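Local atomic coordinates of pyrrolysyl-tRNA synthetase (Desulfitobacterium hafniense, PDB entry 3DSQ), a protein that probably attaches pyrrolysine to its cognate tRNA in an ATP-dependent reaction, as a homodimeric class II aminoacyl-tRNA synthetase. Residues G165-N170 and H269-A274. Sequence-based numbering, arbitrary orientation.
Sequences GAQHLN and HVQSMA. With NA (sodium ion), chain D.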
ATOM      1  N   GLY B 165     -14.476 -15.379  -9.892  1.00 52.53           N
ATOM      2  CA  GLY B 165     -13.308 -16.186 -10.196  1.00 50.88           C
ATOM      3  C   GLY B 165     -13.133 -17.368  -9.261  1.00 50.19           C
ATOM      4  O   GLY B 165     -13.798 -17.462  -8.227  1.00 51.11           O
ATOM      5  N   ALA B 166     -12.224 -18.268  -9.620  1.00 48.23           N
ATOM      6  CA  ALA B 166     -11.970 -19.457  -8.820  1.00 47.14           C
ATOM      7  C   ALA B 166     -11.114 -19.206  -7.577  1.00 45.82           C
ATOM      8  O   ALA B 166     -11.077 -20.039  -6.671  1.00 45.78           O
ATOM      9  CB  ALA B 166     -11.325 -20.525  -9.684  1.00 47.88           C
ATOM     10  N   GLN B 167     -10.425 -18.071  -7.529  1.00 43.76           N
ATOM     11  CA  GLN B 167      -9.582 -17.757  -6.379  1.00 41.44           C
ATOM     12  C   GLN B 167     -10.015 -16.454  -5.719  1.00 38.27           C
ATOM     13  O   GLN B 167     -10.755 -15.673  -6.313  1.00 40.36           O
ATOM     14  CB  GLN B 167      -8.115 -17.667  -6.808  1.00 42.37           C
ATOM     15  CG  GLN B 167      -7.550 -18.973  -7.339  1.00 42.79           C
ATOM     16  CD  GLN B 167      -6.054 -18.908  -7.593  1.00 40.97           C
ATOM     17  OE1 GLN B 167      -5.263 -18.749  -6.666  1.00 41.62           O
ATOM     18  NE2 GLN B 167      -5.662 -19.028  -8.855  1.00 40.71           N
ATOM     19  N   HIS B 168      -9.557 -16.222  -4.491  1.00 35.43           N
ATOM     20  CA  HIS B 168      -9.924 -15.008  -3.765  1.00 30.98           C
ATOM     21  C   HIS B 168      -8.799 -14.415  -2.918  1.00 30.41           C
ATOM     22  O   HIS B 168      -8.029 -15.138  -2.286  1.00 31.71           O
ATOM     23  CB  HIS B 168     -11.123 -15.290  -2.846  1.00 29.16           C
ATOM     24  CG  HIS B 168     -11.534 -14.110  -2.012  1.00 25.94           C
ATOM     25  ND1 HIS B 168     -12.233 -13.042  -2.530  1.00 23.55           N
ATOM     26  CD2 HIS B 168     -11.294 -13.806  -0.714  1.00 25.83           C
ATOM     27  CE1 HIS B 168     -12.402 -12.129  -1.590  1.00 24.32           C
ATOM     28  NE2 HIS B 168     -11.843 -12.568  -0.477  1.00 25.72           N
ATOM     29  N   LEU B 169      -8.716 -13.087  -2.914  1.00 28.79           N
ATOM     30  CA  LEU B 169      -7.744 -12.360  -2.101  1.00 26.15           C
ATOM     31  C   LEU B 169      -8.559 -11.386  -1.253  1.00 26.18           C
ATOM     32  O   LEU B 169      -9.333 -10.601  -1.797  1.00 26.46           O
ATOM     33  CB  LEU B 169      -6.772 -11.557  -2.976  1.00 26.89           C
ATOM     34  CG  LEU B 169      -5.602 -12.258  -3.689  1.00 24.95           C
ATOM     35  CD1 LEU B 169      -4.791 -11.213  -4.446  1.00 24.13           C
ATOM     36  CD2 LEU B 169      -4.714 -12.971  -2.680  1.00 23.17           C
ATOM     37  N   ASN B 170      -8.424 -11.440   0.069  1.00 26.41           N
ATOM     38  CA  ASN B 170      -9.156 -10.495   0.908  1.00 25.83           C
ATOM     39  C   ASN B 170      -8.516  -9.132   0.727  1.00 26.00           C
ATOM     40  O   ASN B 170      -9.191  -8.116   0.783  1.00 25.95           O
ATOM     41  CB  ASN B 170      -9.090 -10.879   2.391  1.00 25.49           C
ATOM     42  CG  ASN B 170      -9.903 -12.118   2.709  1.00 26.93           C
ATOM     43  OD1 ASN B 170     -10.983 -12.329   2.157  1.00 25.96           O
ATOM     44  ND2 ASN B 170      -9.389 -12.940   3.607  1.00 27.25           N
ATOM     45  N   HIS B 269      -1.046 -19.932  -7.920  1.00 34.50           N
ATOM     46  CA  HIS B 269      -1.869 -19.250  -6.928  1.00 33.77           C
ATOM     47  C   HIS B 269      -1.757 -17.736  -7.077  1.00 32.98           C
ATOM     48  O   HIS B 269      -0.658 -17.193  -7.241  1.00 30.60           O
ATOM     49  CB  HIS B 269      -1.446 -19.640  -5.508  1.00 36.48           C
ATOM     50  CG  HIS B 269      -1.896 -21.006  -5.083  1.00 40.31           C
ATOM     51  ND1 HIS B 269      -3.129 -21.524  -5.418  1.00 40.98           N
ATOM     52  CD2 HIS B 269      -1.310 -21.922  -4.274  1.00 40.02           C
ATOM     53  CE1 HIS B 269      -3.284 -22.698  -4.831  1.00 39.96           C
ATOM     54  NE2 HIS B 269      -2.196 -22.961  -4.131  1.00 40.01           N
ATOM     55  N   VAL B 270      -2.890 -17.045  -7.009  1.00 30.78           N
ATOM     56  CA  VAL B 270      -2.859 -15.592  -7.127  1.00 28.76           C
ATOM     57  C   VAL B 270      -2.179 -15.027  -5.873  1.00 28.30           C
ATOM     58  O   VAL B 270      -1.710 -13.882  -5.861  1.00 25.74           O
ATOM     59  CB  VAL B 270      -4.289 -15.005  -7.277  1.00 29.74           C
ATOM     60  CG1 VAL B 270      -5.051 -15.131  -5.959  1.00 24.68           C
ATOM     61  CG2 VAL B 270      -4.212 -13.547  -7.743  1.00 26.45           C
ATOM     62  N   GLN B 271      -2.126 -15.844  -4.822  1.00 26.37           N
ATOM     63  CA  GLN B 271      -1.492 -15.449  -3.562  1.00 25.98           C
ATOM     64  C   GLN B 271       0.024 -15.353  -3.708  1.00 25.22           C
ATOM     65  O   GLN B 271       0.680 -14.615  -2.979  1.00 23.23           O
ATOM     66  CB  GLN B 271      -1.779 -16.468  -2.450  1.00 29.36           C
ATOM     67  CG  GLN B 271      -3.185 -16.459  -1.841  1.00 32.96           C
ATOM     68  CD  GLN B 271      -4.252 -17.032  -2.764  1.00 35.38           C
ATOM     69  OE1 GLN B 271      -3.956 -17.785  -3.699  1.00 35.71           O
ATOM     70  NE2 GLN B 271      -5.510 -16.688  -2.491  1.00 36.86           N
ATOM     71  N   SER B 272       0.583 -16.121  -4.637  1.00 24.66           N
ATOM     72  CA  SER B 272       2.028 -16.134  -4.840  1.00 25.00           C
ATOM     73  C   SER B 272       2.710 -14.753  -4.889  1.00 21.62           C
ATOM     74  O   SER B 272       3.841 -14.596  -4.436  1.00 22.17           O
ATOM     75  CB  SER B 272       2.349 -16.946  -6.099  1.00 24.36           C
ATOM     76  OG  SER B 272       3.357 -16.322  -6.859  1.00 30.12           O
ATOM     77  N   MET B 273       2.032 -13.743  -5.407  1.00 22.25           N
ATOM     78  CA  MET B 273       2.662 -12.428  -5.473  1.00 24.28           C
ATOM     79  C   MET B 273       1.901 -11.316  -4.755  1.00 23.76           C
ATOM     80  O   MET B 273       2.202 -10.136  -4.905  1.00 22.43           O
ATOM     81  CB  MET B 273       2.933 -12.058  -6.941  1.00 25.05           C
ATOM     82  CG  MET B 273       4.047 -12.898  -7.546  1.00 25.00           C
ATOM     83  SD  MET B 273       4.342 -12.702  -9.328  1.00 29.78           S
ATOM     84  CE  MET B 273       3.209 -13.869  -9.947  1.00 25.45           C
ATOM     85  N   ALA B 274       0.935 -11.704  -3.931  1.00 23.74           N
ATOM     86  CA  ALA B 274       0.149 -10.732  -3.187  1.00 21.92           C
ATOM     87  C   ALA B 274       0.823 -10.434  -1.855  1.00 19.79           C
ATOM     88  O   ALA B 274       1.865 -11.006  -1.535  1.00 21.72           O
ATOM     89  CB  ALA B 274      -1.258 -11.291  -2.952  1.00 23.13           C
TER
HETATM   90 NA    NA D 289     -11.017 -13.381  -7.672  1.00 53.47          NA
HETATM   91  O   HOH W   1      -5.686 -19.730  -4.363  1.00 34.48           O
HETATM   92  O   HOH W   2      -7.964 -18.747  -3.400  1.00 36.22           O
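The loop of motif 2, the antiparallel strand-loop-strand hairpin of class II synthetases, meets the turn that follows the motif 3 helix 257-265 where Gln167 reaches the backbone of Val270. Val270 N donates to Gln167 OE1 over 2.9 Å in a nearly straight bond (169°), arriving 32° off the plane of the carbonyl. Gln167 has CG beside its own backbone N (chi1 -63°) and an extended chain beyond, which carries the amide over to the turn 269-274. Glutamine suits this place because its amide also donates, from NE2 to Gln268 O, so one side chain holds a backbone C=O and a backbone N-H on either side of His269. Water 1 donates to both Gln167 OE1 and, over 2.7 Å, Gln271 OE1, which reconciles two acceptors that could not bond directly. An alanine here is likely to leave Val270 N and water 1 without their shared acceptor and Gln268 O without its amide donor. Leu169 and Val270 meet tip to tip, with Leu169 CG 3.7 Å from Val270 CG1, while Leu169 CD1 packs 3.8 Å from Ala274 CB. The forked leucine can thus touch Val270 and Ala274 at once, and the single methyl of Ala274 lets both leucine methyls come into contact with it. Leu169 CD2 lies 3.8 Å from Gln271 NE2, the two side chains running alongside in opposed senses. On the motif 2 side, Gln167 O binds the sodium ion at 2.7 Å, together with Ser163 OG and Gln164 O. Such a motif 2 loop beside the motif 3 helix is typical of the class II catalytic core.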